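Glutathione S-transferase (Sphingobium chungbukense, PDB 6M1T) binds glutathione as a beta-class transferase and probably conjugates it to electrophilic compounds in detoxification. Local coordinates at residues 81-84 with 90-93. Sequence-based numbering, arbitrary orientation.
Sequences ALAP and ERYR
Arg91 reaches from the first turn of helix 89-108 to the backbone of Pro84, and its outer half gathers round that carbonyl oxygen. CB starts beside the proline ring, 4.2 Å from Pro84 CB. CG stands anti to the backbone N (chi1 -177°), and a bend at chi2 then brings CD up to the carbonyl oxygen, 3.2 Å from Pro84 O. From there NE turns to Asp86 of the second subunit in a salt bridge, while NH2 makes another with Asp75 of its own chain. NH1 completes the set with a hydrogen bond to Pro84 O at 3.0 Å. It approaches nearly in line with the C=O (173°), and Pro84 O lies 21° out of the guanidinium plane. The same NH1 lies 3.8 Å from Ala83 CB. With all three nitrogens engaged, the guanidinium is probably held firmly in one orientation. Nearer the helix backbone, the Pro84 ring packs on Glu90: its CG is 3.7 Å from Glu90 CB, beyond which the acid end turns away. The arrangement ties the linker between the thioredoxin-like N-terminal domain and the all-helical C-terminal domain to the latter's first helix, at the dimer interface of a glutathione transferase fold.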
ATOM      1  N   ALA A  81     -16.044  -0.779  15.470  1.00 21.22           N
ATOM      2  CA  ALA A  81     -14.906   0.162  15.629  1.00 23.50           C
ATOM      3  C   ALA A  81     -13.604  -0.499  15.150  1.00 20.00           C
ATOM      4  O   ALA A  81     -12.593  -0.475  15.877  1.00 19.77           O
ATOM      5  CB  ALA A  81     -14.806   0.627  17.069  1.00 24.69           C
ATOM      6  N   LEU A  82     -13.645  -1.120  13.966  1.00 18.16           N
ATOM      7  CA  LEU A  82     -12.466  -1.837  13.416  1.00 17.41           C
ATOM      8  C   LEU A  82     -11.678  -0.839  12.576  1.00 16.74           C
ATOM      9  O   LEU A  82     -10.619  -1.216  12.063  1.00 16.51           O
ATOM     10  CB  LEU A  82     -12.909  -3.020  12.546  1.00 16.77           C
ATOM     11  CG  LEU A  82     -13.437  -4.236  13.285  1.00 17.61           C
ATOM     12  CD1 LEU A  82     -14.000  -5.229  12.297  1.00 19.47           C
ATOM     13  CD2 LEU A  82     -12.384  -4.889  14.154  1.00 16.77           C
ATOM     14  N   ALA A  83     -12.250   0.354  12.346  1.00 18.22           N
ATOM     15  CA  ALA A  83     -11.545   1.516  11.740  1.00 17.18           C
ATOM     16  C   ALA A  83     -12.067   2.779  12.415  1.00 19.46           C
ATOM     17  O   ALA A  83     -13.253   2.843  12.754  1.00 17.40           O
ATOM     18  CB  ALA A  83     -11.775   1.583  10.269  1.00 17.56           C
ATOM     19  N   PRO A  84     -11.203   3.779  12.654  1.00 20.54           N
ATOM     20  CA  PRO A  84     -11.653   5.075  13.167  1.00 21.09           C
ATOM     21  C   PRO A  84     -12.623   5.801  12.239  1.00 22.47           C
ATOM     22  O   PRO A  84     -12.647   5.569  11.055  1.00 20.71           O
ATOM     23  CB  PRO A  84     -10.327   5.861  13.293  1.00 22.53           C
ATOM     24  CG  PRO A  84      -9.283   4.798  13.551  1.00 21.46           C
ATOM     25  CD  PRO A  84      -9.732   3.680  12.624  1.00 21.75           C
ATOM     26  N   GLU A  90      -6.633   9.527  13.524  1.00 24.41           N
ATOM     27  CA  GLU A  90      -6.438   8.065  13.740  1.00 25.08           C
ATOM     28  C   GLU A  90      -6.808   7.332  12.439  1.00 19.21           C
ATOM     29  O   GLU A  90      -6.186   6.301  12.164  1.00 19.55           O
ATOM     30  CB  GLU A  90      -7.250   7.541  14.928  1.00 28.42           C
ATOM     31  CG  GLU A  90      -6.757   8.025  16.278  1.00 34.30           C
ATOM     32  CD  GLU A  90      -7.060   9.483  16.626  1.00 37.53           C
ATOM     33  OE1 GLU A  90      -8.020  10.072  16.065  1.00 32.94           O
ATOM     34  OE2 GLU A  90      -6.295  10.046  17.445  1.00 50.01           O
ATOM     35  N   ARG A  91      -7.740   7.858  11.652  1.00 18.73           N
ATOM     36  CA  ARG A  91      -8.167   7.223  10.381  1.00 21.59           C
ATOM     37  C   ARG A  91      -6.996   7.272   9.379  1.00 20.46           C
ATOM     38  O   ARG A  91      -6.810   6.291   8.629  1.00 18.98           O
ATOM     39  CB  ARG A  91      -9.372   7.947   9.799  1.00 22.53           C
ATOM     40  CG  ARG A  91      -9.906   7.315   8.530  1.00 24.87           C
ATOM     41  CD  ARG A  91     -11.383   7.093   8.598  1.00 25.19           C
ATOM     42  NE  ARG A  91     -11.957   6.625   7.352  1.00 26.82           N
ATOM     43  CZ  ARG A  91     -12.602   5.467   7.192  1.00 27.38           C
ATOM     44  NH1 ARG A  91     -12.723   4.628   8.208  1.00 26.94           N
ATOM     45  NH2 ARG A  91     -13.117   5.169   6.009  1.00 26.66           N
ATOM     46  N   TYR A  92      -6.232   8.359   9.353  1.00 19.05           N
ATOM     47  CA  TYR A  92      -5.066   8.460   8.419  1.00 19.72           C
ATOM     48  C   TYR A  92      -3.951   7.576   8.954  1.00 19.10           C
ATOM     49  O   TYR A  92      -3.250   6.974   8.121  1.00 17.41           O
ATOM     50  CB  TYR A  92      -4.629   9.901   8.187  1.00 18.60           C
ATOM     51  CG  TYR A  92      -5.748  10.700   7.609  1.00 19.60           C
ATOM     52  CD1 TYR A  92      -5.977  10.703   6.250  1.00 17.71           C
ATOM     53  CD2 TYR A  92      -6.612  11.395   8.438  1.00 19.13           C
ATOM     54  CE1 TYR A  92      -7.027  11.404   5.700  1.00 19.34           C
ATOM     55  CE2 TYR A  92      -7.670  12.101   7.909  1.00 19.51           C
ATOM     56  CZ  TYR A  92      -7.867  12.120   6.551  1.00 19.85           C
ATOM     57  OH  TYR A  92      -8.911  12.795   6.061  1.00 20.12           O
ATOM     58  N   ARG A  93      -3.785   7.475  10.278  1.00 20.71           N
ATOM     59  CA  ARG A  93      -2.726   6.625  10.875  1.00 20.63           C
ATOM     60  C   ARG A  93      -3.049   5.158  10.562  1.00 20.07           C
ATOM     61  O   ARG A  93      -2.100   4.406  10.322  1.00 16.11           O
ATOM     62  CB  ARG A  93      -2.560   6.839  12.381  1.00 25.04           C
ATOM     63  CG  ARG A  93      -2.242   8.291  12.710  1.00 30.90           C
ATOM     64  CD  ARG A  93      -1.543   8.535  14.040  1.00 34.87           C
ATOM     65  NE  ARG A  93      -0.084   8.460  14.095  1.00 39.48           N
ATOM     66  CZ  ARG A  93       0.791   8.849  13.153  1.00 49.41           C
ATOM     67  NH1 ARG A  93       2.088   8.702  13.365  1.00 50.57           N
ATOM     68  NH2 ARG A  93       0.410   9.356  11.995  1.00 52.37           N
TER